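Local atomic coordinates of binding domain (Hc) of Paraclostridial Mosquitocidal Protein 1 (Paraclostridium bifermentans, PDB entry 6HOX), a protein that forms the receptor-binding part of a clostridial neurotoxin that targets Anopheles mosquitoes, serving host nerve cell targeting ahead of delivery of the toxin's light chain. Residues L132-K137 with I171-L176; D178-L181 with D186-D189; F89-W94 with W123-K128; I81-F86 with F224-R229; K159-S162 with W166-I169. All blocks are in the same frame, centred on the assembly; numbering follows the deposited sequence.

Contact 1. Residues L132-K137 with I171-L176; sequences LVWRMK and ITVNQL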
# COMPACT_ATOMS: atom_id res chain seq x y z
N LEU A 132 -0.02 -15.16 0.75
CA LEU A 132 1.24 -15.35 0.03
C LEU A 132 1.85 -16.66 0.53
O LEU A 132 1.74 -16.97 1.72
CB LEU A 132 2.15 -14.15 0.32
CG LEU A 132 3.28 -13.88 -0.67
CD1 LEU A 132 2.76 -13.43 -2.02
CD2 LEU A 132 4.22 -12.83 -0.12
N VAL A 133 2.41 -17.44 -0.41
CA VAL A 133 3.10 -18.69 -0.12
C VAL A 133 4.55 -18.55 -0.57
O VAL A 133 4.80 -18.18 -1.73
CB VAL A 133 2.46 -19.88 -0.87
CG1 VAL A 133 3.22 -21.17 -0.60
CG2 VAL A 133 0.99 -20.02 -0.49
N TRP A 134 5.47 -18.88 0.34
CA TRP A 134 6.87 -19.16 0.06
C TRP A 134 7.08 -20.66 0.26
O TRP A 134 6.72 -21.20 1.31
CB TRP A 134 7.80 -18.33 0.97
CG TRP A 134 9.22 -18.80 0.97
CD1 TRP A 134 9.86 -19.48 1.96
CD2 TRP A 134 10.17 -18.64 -0.09
NE1 TRP A 134 11.15 -19.73 1.60
CE2 TRP A 134 11.37 -19.23 0.35
CE3 TRP A 134 10.14 -18.02 -1.35
CZ2 TRP A 134 12.52 -19.24 -0.44
CZ3 TRP A 134 11.27 -18.04 -2.13
CH2 TRP A 134 12.44 -18.65 -1.68
N ARG A 135 7.63 -21.33 -0.75
CA ARG A 135 7.89 -22.75 -0.61
C ARG A 135 9.29 -23.08 -1.15
O ARG A 135 9.69 -22.56 -2.21
CB ARG A 135 6.83 -23.58 -1.32
CG ARG A 135 7.17 -25.07 -1.34
CD ARG A 135 6.09 -25.99 -1.87
NE ARG A 135 4.88 -25.86 -1.08
CZ ARG A 135 3.79 -25.22 -1.48
NH1 ARG A 135 3.61 -24.97 -2.77
NH2 ARG A 135 2.89 -24.82 -0.59
N MET A 136 10.00 -23.92 -0.39
CA MET A 136 11.26 -24.55 -0.76
C MET A 136 11.06 -26.08 -0.82
O MET A 136 10.37 -26.66 0.04
CB MET A 136 12.34 -24.23 0.27
CG MET A 136 12.79 -22.77 0.22
SD MET A 136 13.91 -22.30 1.54
CE MET A 136 12.82 -22.55 2.93
N LYS A 137 11.63 -26.71 -1.85
CA LYS A 137 11.66 -28.17 -1.96
C LYS A 137 13.06 -28.60 -2.38
O LYS A 137 13.61 -28.09 -3.34
CB LYS A 137 10.60 -28.66 -2.95
CG LYS A 137 10.46 -30.17 -3.03
CD LYS A 137 10.03 -30.68 -4.37
CE LYS A 137 8.54 -30.66 -4.60
NZ LYS A 137 8.21 -31.43 -5.83
N ILE A 171 11.94 -12.18 2.39
CA ILE A 171 12.14 -13.59 2.74
C ILE A 171 13.65 -13.80 2.90
O ILE A 171 14.41 -13.57 1.96
CB ILE A 171 11.54 -14.51 1.65
CG1 ILE A 171 10.04 -14.31 1.47
CG2 ILE A 171 11.84 -15.99 1.89
CD1 ILE A 171 9.57 -14.75 0.12
N THR A 172 14.09 -14.21 4.09
CA THR A 172 15.49 -14.45 4.36
C THR A 172 15.67 -15.97 4.54
O THR A 172 14.84 -16.64 5.18
CB THR A 172 15.98 -13.61 5.55
OG1 THR A 172 15.37 -14.07 6.75
CG2 THR A 172 15.70 -12.13 5.40
N VAL A 173 16.73 -16.50 3.92
CA VAL A 173 17.06 -17.92 3.97
C VAL A 173 18.50 -18.07 4.47
O VAL A 173 19.46 -17.69 3.79
CB VAL A 173 16.83 -18.57 2.60
CG1 VAL A 173 17.16 -20.06 2.61
CG2 VAL A 173 15.41 -18.34 2.12
N ASN A 174 18.61 -18.54 5.71
CA ASN A 174 19.84 -19.01 6.30
C ASN A 174 19.78 -20.53 6.26
O ASN A 174 19.14 -21.14 7.13
CB ASN A 174 20.00 -18.49 7.73
CG ASN A 174 21.26 -18.97 8.41
OD1 ASN A 174 21.61 -18.48 9.48
ND2 ASN A 174 21.96 -19.92 7.81
N GLN A 175 20.38 -21.10 5.20
CA GLN A 175 20.33 -22.54 4.95
C GLN A 175 20.96 -23.24 6.17
O GLN A 175 21.91 -22.74 6.75
CB GLN A 175 20.94 -22.89 3.58
CG GLN A 175 20.09 -22.38 2.42
CD GLN A 175 20.32 -22.98 1.05
OE1 GLN A 175 20.84 -22.34 0.14
NE2 GLN A 175 19.85 -24.21 0.86
N LEU A 176 20.32 -24.33 6.62
CA LEU A 176 20.74 -25.08 7.81
C LEU A 176 20.13 -24.48 9.09
O LEU A 176 20.12 -25.15 10.12
CB LEU A 176 22.27 -25.12 7.89
CG LEU A 176 22.87 -25.98 9.00
CD1 LEU A 176 22.30 -27.39 8.98
CD2 LEU A 176 24.39 -26.00 8.90

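Contact 2. Residues D178-L181 with D186-D189; sequences DCTL and DKID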
# COMPACT_ATOMS: atom_id res chain seq x y z
N ASP A 178 17.15 -21.21 9.45
CA ASP A 178 15.76 -20.83 9.35
C ASP A 178 15.50 -20.01 8.08
O ASP A 178 16.39 -19.40 7.50
CB ASP A 178 15.28 -20.07 10.58
CG ASP A 178 16.14 -18.87 10.93
OD1 ASP A 178 17.24 -18.72 10.34
OD2 ASP A 178 15.70 -18.08 11.79
N CYS A 179 14.23 -20.08 7.69
CA CYS A 179 13.62 -19.27 6.70
C CYS A 179 12.66 -18.29 7.40
O CYS A 179 11.87 -18.75 8.22
CB CYS A 179 12.82 -20.17 5.78
SG CYS A 179 12.11 -19.20 4.45
N THR A 180 12.73 -16.99 7.08
CA THR A 180 11.89 -15.97 7.77
C THR A 180 11.20 -15.07 6.75
O THR A 180 11.83 -14.65 5.78
CB THR A 180 12.72 -15.14 8.75
OG1 THR A 180 13.34 -16.04 9.67
CG2 THR A 180 11.90 -14.12 9.52
N LEU A 181 9.91 -14.79 6.98
CA LEU A 181 9.11 -13.93 6.10
C LEU A 181 8.65 -12.68 6.85
O LEU A 181 8.17 -12.75 7.98
CB LEU A 181 7.91 -14.69 5.54
CG LEU A 181 7.18 -13.94 4.42
CD1 LEU A 181 6.70 -14.88 3.33
CD2 LEU A 181 6.00 -13.15 4.96
N ASP A 186 8.16 -6.07 9.10
CA ASP A 186 7.77 -6.83 10.29
C ASP A 186 7.79 -8.34 10.02
O ASP A 186 7.14 -8.84 9.11
CB ASP A 186 6.36 -6.45 10.76
CG ASP A 186 6.20 -5.02 11.24
OD1 ASP A 186 7.19 -4.46 11.77
OD2 ASP A 186 5.09 -4.48 11.09
N LYS A 187 8.48 -9.08 10.89
CA LYS A 187 8.53 -10.53 10.84
C LYS A 187 7.14 -11.11 11.11
O LYS A 187 6.48 -10.74 12.08
CB LYS A 187 9.53 -11.02 11.88
CG LYS A 187 9.78 -12.52 11.85
CD LYS A 187 11.00 -12.90 12.64
CE LYS A 187 10.89 -12.50 14.10
NZ LYS A 187 11.94 -13.17 14.90
N ILE A 188 6.71 -12.01 10.22
CA ILE A 188 5.37 -12.60 10.20
C ILE A 188 5.45 -14.06 10.65
O ILE A 188 4.59 -14.54 11.36
CB ILE A 188 4.80 -12.53 8.77
CG1 ILE A 188 4.68 -11.10 8.27
CG2 ILE A 188 3.47 -13.26 8.65
CD1 ILE A 188 3.93 -10.19 9.20
N ASP A 189 6.42 -14.78 10.10
CA ASP A 189 6.52 -16.22 10.30
C ASP A 189 7.97 -16.67 10.05
O ASP A 189 8.77 -15.94 9.43
CB ASP A 189 5.54 -16.97 9.39
CG ASP A 189 5.09 -18.31 9.93
OD1 ASP A 189 5.61 -18.74 10.97
OD2 ASP A 189 4.22 -18.91 9.30

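Contact 3. Residues F89-W94 with W123-K128; sequences FTISFW and WKISLK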
# COMPACT_ATOMS: atom_id res chain seq x y z
N PHE A 89 20.57 -16.47 1.44
CA PHE A 89 20.08 -15.43 0.52
C PHE A 89 18.85 -14.74 1.10
O PHE A 89 18.24 -15.22 2.07
CB PHE A 89 19.82 -16.00 -0.88
CG PHE A 89 18.75 -17.05 -0.95
CD1 PHE A 89 19.04 -18.39 -0.74
CD2 PHE A 89 17.44 -16.70 -1.24
CE1 PHE A 89 18.05 -19.36 -0.81
CE2 PHE A 89 16.45 -17.67 -1.31
CZ PHE A 89 16.76 -19.00 -1.09
N THR A 90 18.55 -13.57 0.51
CA THR A 90 17.35 -12.81 0.77
C THR A 90 16.68 -12.46 -0.56
O THR A 90 17.36 -12.12 -1.55
CB THR A 90 17.67 -11.56 1.59
OG1 THR A 90 18.23 -12.03 2.82
CG2 THR A 90 16.46 -10.69 1.87
N ILE A 91 15.35 -12.60 -0.58
CA ILE A 91 14.49 -12.12 -1.61
C ILE A 91 13.63 -11.01 -1.00
O ILE A 91 13.01 -11.22 0.05
CB ILE A 91 13.65 -13.27 -2.20
CG1 ILE A 91 14.52 -14.25 -2.99
CG2 ILE A 91 12.50 -12.74 -3.05
CD1 ILE A 91 13.79 -15.49 -3.48
N SER A 92 13.58 -9.85 -1.66
CA SER A 92 12.65 -8.76 -1.30
C SER A 92 11.93 -8.23 -2.55
O SER A 92 12.43 -8.36 -3.67
CB SER A 92 13.33 -7.65 -0.53
OG SER A 92 14.23 -6.89 -1.32
N PHE A 93 10.73 -7.68 -2.36
CA PHE A 93 9.97 -7.11 -3.46
C PHE A 93 8.76 -6.33 -2.94
O PHE A 93 8.16 -6.64 -1.86
CB PHE A 93 9.50 -8.19 -4.44
CG PHE A 93 8.67 -9.30 -3.84
CD1 PHE A 93 9.27 -10.41 -3.27
CD2 PHE A 93 7.29 -9.26 -3.88
CE1 PHE A 93 8.52 -11.43 -2.72
CE2 PHE A 93 6.53 -10.30 -3.37
CZ PHE A 93 7.15 -11.38 -2.77
N TRP A 94 8.40 -5.31 -3.73
CA TRP A 94 7.14 -4.62 -3.60
C TRP A 94 6.12 -5.35 -4.48
O TRP A 94 6.43 -5.66 -5.64
CB TRP A 94 7.28 -3.17 -4.03
CG TRP A 94 7.91 -2.29 -3.00
CD1 TRP A 94 9.19 -1.83 -2.97
CD2 TRP A 94 7.27 -1.77 -1.82
NE1 TRP A 94 9.39 -1.03 -1.88
CE2 TRP A 94 8.22 -0.97 -1.16
CE3 TRP A 94 5.97 -1.87 -1.29
CZ2 TRP A 94 7.93 -0.31 0.04
CZ3 TRP A 94 5.68 -1.19 -0.12
CH2 TRP A 94 6.65 -0.43 0.53
N TRP A 123 12.55 -23.27 -5.36
CA TRP A 123 11.66 -22.41 -4.59
C TRP A 123 10.61 -21.78 -5.51
O TRP A 123 10.77 -21.71 -6.75
CB TRP A 123 12.46 -21.35 -3.82
CG TRP A 123 13.28 -20.44 -4.67
CD1 TRP A 123 14.61 -20.55 -4.95
CD2 TRP A 123 12.83 -19.25 -5.36
NE1 TRP A 123 15.01 -19.54 -5.78
CE2 TRP A 123 13.95 -18.72 -6.04
CE3 TRP A 123 11.60 -18.60 -5.49
CZ2 TRP A 123 13.87 -17.57 -6.83
CZ3 TRP A 123 11.53 -17.46 -6.26
CH2 TRP A 123 12.65 -16.96 -6.92
N LYS A 124 9.51 -21.33 -4.90
CA LYS A 124 8.55 -20.50 -5.58
C LYS A 124 7.82 -19.58 -4.60
O LYS A 124 7.73 -19.84 -3.41
CB LYS A 124 7.54 -21.34 -6.36
CG LYS A 124 6.67 -22.25 -5.52
CD LYS A 124 5.50 -22.80 -6.31
CE LYS A 124 5.93 -23.72 -7.42
NZ LYS A 124 4.76 -24.28 -8.13
N ILE A 125 7.29 -18.50 -5.17
CA ILE A 125 6.41 -17.54 -4.52
C ILE A 125 5.05 -17.66 -5.22
O ILE A 125 4.99 -17.51 -6.46
CB ILE A 125 6.98 -16.12 -4.61
CG1 ILE A 125 8.29 -15.97 -3.83
CG2 ILE A 125 5.96 -15.09 -4.14
CD1 ILE A 125 9.15 -14.80 -4.27
N SER A 126 4.01 -17.96 -4.44
CA SER A 126 2.66 -18.21 -4.90
C SER A 126 1.65 -17.35 -4.14
O SER A 126 1.95 -16.79 -3.09
CB SER A 126 2.30 -19.67 -4.79
OG SER A 126 3.20 -20.43 -5.56
N LEU A 127 0.44 -17.30 -4.69
CA LEU A 127 -0.71 -16.73 -4.04
C LEU A 127 -1.72 -17.83 -3.77
O LEU A 127 -1.85 -18.76 -4.57
CB LEU A 127 -1.30 -15.64 -4.95
CG LEU A 127 -0.39 -14.44 -5.21
CD1 LEU A 127 -1.00 -13.51 -6.25
CD2 LEU A 127 -0.11 -13.69 -3.92
N LYS A 128 -2.42 -17.69 -2.65
CA LYS A 128 -3.45 -18.62 -2.22
C LYS A 128 -4.44 -17.92 -1.28
O LYS A 128 -4.05 -17.43 -0.22
CB LYS A 128 -2.81 -19.79 -1.48
CG LYS A 128 -3.79 -20.87 -1.04
CD LYS A 128 -3.16 -21.96 -0.22
CE LYS A 128 -4.06 -23.17 -0.10
NZ LYS A 128 -3.43 -24.21 0.74

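Contact 4. Residues I81-F86 with F224-R229; sequences INFSYF and FNIYQR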
# COMPACT_ATOMS: atom_id res chain seq x y z
N ILE A 81 23.52 -15.22 -8.98
CA ILE A 81 22.13 -15.64 -8.65
C ILE A 81 22.13 -17.14 -8.38
O ILE A 81 21.79 -17.94 -9.26
CB ILE A 81 21.12 -15.27 -9.76
CG1 ILE A 81 21.26 -13.82 -10.23
CG2 ILE A 81 19.71 -15.55 -9.28
CD1 ILE A 81 20.37 -13.49 -11.41
N ASN A 82 22.48 -17.52 -7.15
CA ASN A 82 22.75 -18.92 -6.83
C ASN A 82 22.06 -19.32 -5.51
O ASN A 82 22.20 -18.64 -4.47
CB ASN A 82 24.25 -19.19 -6.77
CG ASN A 82 24.54 -20.53 -6.14
OD1 ASN A 82 25.05 -20.60 -5.03
ND2 ASN A 82 24.16 -21.59 -6.84
N PHE A 83 21.36 -20.46 -5.56
CA PHE A 83 20.60 -20.99 -4.44
C PHE A 83 21.19 -22.34 -4.00
O PHE A 83 20.45 -23.20 -3.53
CB PHE A 83 19.12 -21.07 -4.82
CG PHE A 83 18.56 -19.78 -5.35
CD1 PHE A 83 18.30 -18.72 -4.50
CD2 PHE A 83 18.32 -19.60 -6.71
CE1 PHE A 83 17.81 -17.51 -4.98
CE2 PHE A 83 17.82 -18.40 -7.19
CZ PHE A 83 17.57 -17.36 -6.32
N SER A 84 22.51 -22.49 -4.13
CA SER A 84 23.24 -23.71 -3.73
C SER A 84 23.17 -23.86 -2.20
O SER A 84 22.92 -22.88 -1.49
CB SER A 84 24.68 -23.67 -4.19
OG SER A 84 25.46 -22.83 -3.34
N TYR A 85 23.41 -25.09 -1.71
CA TYR A 85 23.22 -25.42 -0.30
C TYR A 85 24.08 -24.53 0.62
O TYR A 85 23.66 -24.24 1.74
CB TYR A 85 23.52 -26.89 0.01
CG TYR A 85 23.21 -27.26 1.44
CD1 TYR A 85 21.94 -27.06 1.96
CD2 TYR A 85 24.19 -27.74 2.29
CE1 TYR A 85 21.64 -27.36 3.27
CE2 TYR A 85 23.90 -28.06 3.61
CZ TYR A 85 22.62 -27.86 4.11
OH TYR A 85 22.31 -28.15 5.40
N PHE A 86 25.26 -24.11 0.14
CA PHE A 86 26.20 -23.33 0.94
C PHE A 86 26.08 -21.83 0.62
O PHE A 86 27.09 -21.13 0.54
CB PHE A 86 27.63 -23.85 0.73
N PHE A 224 12.16 -6.33 -7.25
CA PHE A 224 12.38 -7.70 -6.89
C PHE A 224 13.89 -7.93 -6.84
O PHE A 224 14.58 -7.96 -7.88
CB PHE A 224 11.66 -8.68 -7.82
CG PHE A 224 11.75 -10.12 -7.38
CD1 PHE A 224 12.91 -10.85 -7.58
CD2 PHE A 224 10.66 -10.74 -6.79
CE1 PHE A 224 12.98 -12.19 -7.20
CE2 PHE A 224 10.72 -12.07 -6.41
CZ PHE A 224 11.88 -12.79 -6.61
N ASN A 225 14.39 -8.03 -5.61
CA ASN A 225 15.78 -8.01 -5.32
C ASN A 225 16.19 -9.37 -4.76
O ASN A 225 15.43 -9.96 -3.99
CB ASN A 225 16.14 -6.91 -4.32
CG ASN A 225 15.90 -5.52 -4.86
OD1 ASN A 225 15.56 -5.36 -6.03
ND2 ASN A 225 16.03 -4.53 -3.99
N ILE A 226 17.38 -9.83 -5.17
CA ILE A 226 18.06 -10.98 -4.54
C ILE A 226 19.38 -10.49 -3.95
O ILE A 226 20.15 -9.77 -4.60
CB ILE A 226 18.30 -12.13 -5.54
CG1 ILE A 226 16.99 -12.59 -6.19
CG2 ILE A 226 19.02 -13.27 -4.83
CD1 ILE A 226 17.16 -13.48 -7.40
N TYR A 227 19.62 -10.87 -2.70
CA TYR A 227 20.82 -10.56 -1.97
C TYR A 227 21.50 -11.88 -1.62
O TYR A 227 20.80 -12.86 -1.32
CB TYR A 227 20.55 -9.80 -0.67
CG TYR A 227 19.78 -8.52 -0.81
CD1 TYR A 227 18.40 -8.51 -0.97
CD2 TYR A 227 20.42 -7.29 -0.76
CE1 TYR A 227 17.68 -7.33 -1.10
CE2 TYR A 227 19.73 -6.10 -0.88
CZ TYR A 227 18.36 -6.12 -1.07
OH TYR A 227 17.68 -4.95 -1.21
N GLN A 228 22.84 -11.86 -1.60
CA GLN A 228 23.66 -13.06 -1.41
C GLN A 228 24.00 -13.24 0.08
O GLN A 228 25.01 -13.83 0.41
CB GLN A 228 24.93 -12.97 -2.26
CG GLN A 228 25.93 -11.93 -1.76
CD GLN A 228 27.05 -11.68 -2.74
OE1 GLN A 228 27.30 -12.47 -3.65
NE2 GLN A 228 27.76 -10.58 -2.53
N ARG A 229 23.13 -12.73 0.96
CA ARG A 229 23.22 -12.92 2.39
C ARG A 229 21.79 -12.98 2.94
O ARG A 229 20.87 -12.47 2.31
CB ARG A 229 24.01 -11.75 3.00
CG ARG A 229 24.37 -11.92 4.47
CD ARG A 229 25.38 -10.90 4.93
NE ARG A 229 24.90 -9.53 4.79
CZ ARG A 229 24.13 -8.91 5.66
NH1 ARG A 229 23.54 -9.58 6.64
NH2 ARG A 229 23.94 -7.60 5.57

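Contact 5. Residues K159-S162 with W166-I169; sequences KYIS and WRHI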
# COMPACT_ATOMS: atom_id res chain seq x y z
N LYS A 159 -1.54 -5.20 6.54
CA LYS A 159 -0.72 -6.34 6.07
C LYS A 159 -1.40 -7.28 5.05
O LYS A 159 -0.67 -7.91 4.30
CB LYS A 159 -0.20 -7.13 7.27
CG LYS A 159 1.09 -6.55 7.82
CD LYS A 159 1.71 -7.33 8.92
CE LYS A 159 3.01 -6.70 9.37
NZ LYS A 159 2.78 -5.42 10.06
N TYR A 160 -2.73 -7.38 4.99
CA TYR A 160 -3.38 -8.37 4.12
C TYR A 160 -2.93 -8.15 2.66
O TYR A 160 -2.86 -7.02 2.19
CB TYR A 160 -4.90 -8.25 4.28
CG TYR A 160 -5.70 -9.31 3.59
CD1 TYR A 160 -5.96 -10.52 4.20
CD2 TYR A 160 -6.19 -9.11 2.31
CE1 TYR A 160 -6.70 -11.50 3.57
CE2 TYR A 160 -6.94 -10.08 1.66
CZ TYR A 160 -7.19 -11.28 2.30
OH TYR A 160 -7.91 -12.23 1.65
N ILE A 161 -2.64 -9.25 1.95
CA ILE A 161 -1.99 -9.18 0.62
C ILE A 161 -2.99 -8.75 -0.47
O ILE A 161 -2.70 -7.83 -1.24
CB ILE A 161 -1.31 -10.52 0.27
CG1 ILE A 161 -0.21 -10.89 1.27
CG2 ILE A 161 -0.78 -10.53 -1.17
CD1 ILE A 161 0.86 -9.84 1.46
N SER A 162 -4.13 -9.45 -0.57
CA SER A 162 -5.12 -9.17 -1.60
C SER A 162 -6.01 -8.00 -1.17
O SER A 162 -7.20 -8.18 -0.90
CB SER A 162 -5.92 -10.41 -1.93
OG SER A 162 -5.05 -11.39 -2.48
N TRP A 166 0.03 -1.46 -1.77
CA TRP A 166 1.47 -1.83 -1.92
C TRP A 166 2.01 -2.43 -0.61
O TRP A 166 1.96 -1.78 0.43
CB TRP A 166 2.30 -0.61 -2.32
CG TRP A 166 2.23 -0.30 -3.79
CD1 TRP A 166 1.55 0.71 -4.40
CD2 TRP A 166 2.93 -1.00 -4.83
NE1 TRP A 166 1.77 0.68 -5.74
CE2 TRP A 166 2.62 -0.35 -6.04
CE3 TRP A 166 3.79 -2.11 -4.86
CZ2 TRP A 166 3.12 -0.79 -7.27
CZ3 TRP A 166 4.29 -2.53 -6.07
CH2 TRP A 166 3.95 -1.88 -7.26
N ARG A 167 2.53 -3.66 -0.70
CA ARG A 167 3.14 -4.38 0.42
C ARG A 167 4.59 -4.71 0.07
O ARG A 167 4.90 -5.11 -1.06
CB ARG A 167 2.44 -5.71 0.69
CG ARG A 167 0.94 -5.62 0.95
CD ARG A 167 0.57 -4.77 2.14
NE ARG A 167 -0.83 -4.99 2.48
CZ ARG A 167 -1.63 -4.14 3.14
NH1 ARG A 167 -1.18 -2.98 3.61
NH2 ARG A 167 -2.89 -4.50 3.31
N HIS A 168 5.48 -4.59 1.06
CA HIS A 168 6.86 -4.94 0.88
C HIS A 168 7.08 -6.28 1.54
O HIS A 168 6.77 -6.43 2.73
CB HIS A 168 7.82 -3.90 1.45
CG HIS A 168 9.24 -4.21 1.09
ND1 HIS A 168 10.08 -4.87 1.94
CD2 HIS A 168 9.93 -4.03 -0.06
CE1 HIS A 168 11.24 -5.07 1.35
NE2 HIS A 168 11.17 -4.59 0.11
N ILE A 169 7.60 -7.23 0.76
CA ILE A 169 7.81 -8.61 1.24
C ILE A 169 9.31 -8.85 1.31
O ILE A 169 10.02 -8.49 0.35
CB ILE A 169 7.14 -9.63 0.32
CG1 ILE A 169 5.68 -9.27 0.03
CG2 ILE A 169 7.26 -11.04 0.91
CD1 ILE A 169 4.82 -9.19 1.26

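Contact 1. Residues L132-K137 with I171-L176
Ile171 lays its CG2 methyl squarely over the indole of Trp134. The methyl lies 3.6 Å from the centroid of the five-membered ring and only 11° off the ring normal, a CH-pi contact, in which the methyl rests on the aromatic cloud. The other branch of the same isoleucine serves the benzo half of the indole: CD1 comes to 3.6 Å from Trp134 CE3, so one beta-branched side chain spans both rings. Trp134 can offer its face because CG stands anti to the backbone N (chi1 166°), carrying the indole from its own strand into the gap.

That gap is the hydrophobic interior of a beta sandwich, the jelly-roll-like, lectin-type fold of the N-terminal half of clostridial receptor-binding domains. The strand axes stay 10.2 Å apart and run at 20° to each other, too far for backbone pairing, and side chains alone bridge them.

The remaining contacts are purely apolar. Val173 CG2 approaches the indole obliquely, 4.0 Å from Trp134 CZ2, while its CG1 meets the thioether of Met136, with SD at 4.1 Å. Valine is short and rigid where the flexible methionine can bend at chi3 to fit beside it; the two side chains pass each other in opposite directions. Cys179 of strand 178-183 also packs against both Trp134 and Met136.

Contact 2. Residues D178-L181 with D186-D189
Leu181 and Asp189 form an antiparallel hydrogen-bonded pair in the hairpin made by strands 178-183 and 186-192. The amide of Leu181 gives a nearly straight bond to Asp189 O, 2.9 Å with an angle of 175° at the hydrogen. In return Leu181 O receives two amides: Ile188 N at 2.8 Å, and Asp189 N in a weak bond of 3.4 Å. With both Ile188 and Asp189 facing the single residue Leu181, this is a classic beta bulge. The extra residue is accommodated by the helix-like psi of Ile188 (-46°), which bends the edge strand and adds to the sheet's twist. A CA-H...O contact from Thr180 to Asp189 O, 3.5 Å between CA and O, supplements the bonding.

Apolar contacts flank the bulge. Leu181 CD2 rests 4.0 Å from Ile188 CB. Thr180 CG2 lies snugly against the aliphatic stem of Lys187, 3.5 Å from CD. A lysine suits this exposed site, since its methylenes can cover the threonine methyl while its ammonium group makes a long, weak ion pair with Glu233.

Asp186 turns its carboxylate to Lys159 in a salt bridge outside the hairpin. On the inner side, Cys179 and Leu181 pack on Ile171 of strand 167-174, the next strand of the same sheet, and on Ile146 of strand 143-147 in the opposing one.

Contact 3. Residues F89-W94 with W123-K128
Ile91 CD1 sits over one face of the Trp123 indole, 3.9 Å from the centroid of the six-membered ring and 9° off its normal. This CH-pi contact spans the two sheets of the beta sandwich: strand 89-96 belongs to one and strand 122-128 to the other. Their axes are 11.1 Å apart and inclined at 28°, a separation that inward-pointing isoleucines and aromatics are large enough to bridge.

The reach of Ile91 follows from its extended outer arm. With CD1 anti to CA, the methyl stands far from its own backbone and meets the indole, which comes from the opposite direction. Trp123 holds CG between its backbone N and carbonyl carbon (chi1 60°), a cramped rotamer that places the flat ring under the methyl. Phe83 meets the same indole edge-to-face, and Trp134 of strand 131-137 packs beside it.

Two residues along from Trp123, Ile125 touches both Ile91 and Phe93. The two isoleucines slide past each other, Ile91 CG2 lying 4.1 Å from Ile125 CD1. Branched aliphatic chains suit this level of the core because their several methyls can serve different neighbours at once. At the aromatic ring Ile125 CD1 approaches obliquely, 3.8 Å from Phe93 CE1, and its CG2 lies 4.1 Å from Phe93 CZ.

Contact 4. Residues I81-F86 with F224-R229
The ring of Phe83 turns its edge to Ile226, whose CD1 methyl lies near the ring plane, 4.0 Å from CZ. The ring of Phe89 meets the same phenyl group edge-to-face, so a residue from a loop joins an aromatic cluster. Phe83 has CG beside its backbone N and anti to the carbonyl carbon (chi1 -53°), which swings the ring tip toward the strand although the CB itself does not point there.

Aliphatic contact completes the join. Ile81 CG2 touches the same methyl, Ile226 CD1, at 3.8 Å, and each of the two loop side chains crosses Ile226 at about a right angle. Ile226 is thus the single residue of 224-229 that receives the loop, and its long CG1-CD1 arm, extended at chi2 167°, suits it to reach partners two residues apart. No backbone hydrogen bond links the segments; these buried apolar groups exclude water instead. Within the loop, Asn82 OD1 accepts a hydrogen bond of 3.3 Å from Ser84 N, a weak bond that spans Phe83.

The segment 81-86 runs between strands 73-75 and 89-96 and packs against Ile226 of strand 218-227. That strand lies in its sheet between strands 25-32 and 89-96, while Ile205 of the short strand 205-207 touches both Ile81 and Ile226.

Contact 5. Residues K159-S162 with W166-I169
Lys159 meets Arg167 through its backbone: Lys159 N lies 3.4 Å above the guanidinium plane, toward the rim of one face. The segment belongs to the loop that leads from helix 152-155 into strand 167-174 of the lectin-like beta sandwich, and the arginine at the strand's start pins that loop.

Tyr160 supplies the main polar link. Its carbonyl oxygen is gripped side-on by two nitrogens of Arg167, NH2 at 2.8 Å and NE at 2.9 Å, and lies just 3° out of the guanidinium plane. The NH2 bond falls on a lone pair in the carbonyl plane, whereas NE comes from above that plane. Arginine suits the place because its planar array of N-H groups can serve several carbonyls: NH2 also bonds Phe156 O and NH1 bonds Ile157 O. These carbonyls satisfy the N-H groups and would help to stabilise a buried positive charge, and together they should fix the guanidinium's rotation. The Arg167 chain already heads for the loop from CB, and its bend at chi2 (-59°) sets the line of the guanidinium.

Ile161 turns the contact apolar. Although its CB points away from the strand, its CG1 arm bends back, and CD1 comes within 4.3 Å of Arg167 CG. Ile183 of strand 178-183 packs on both Ile161 and Ile169, whose side chains meet tip to tip with their CD1 methyls 4.0 Å apart.

In the fold
From the N terminus, residues 81-86 open the widest loop, which contact 4 closes at 224-229; the other four contacts nest within it. Contact 3 closes first, joining strand 89-96 of one sheet to strand 122-128 of the other. The chain then turns back into strand 131-137 and opens contact 1, whose loop to 171-176 encloses the short loop closed by contact 5. Contact 2 follows as a local hairpin, so none of the loops cross. Contacts 1 and 3 span the sandwich side by side, their centres about 8 Å apart, and the Lys159-Asp186 salt bridge connects contact 5 to contact 2.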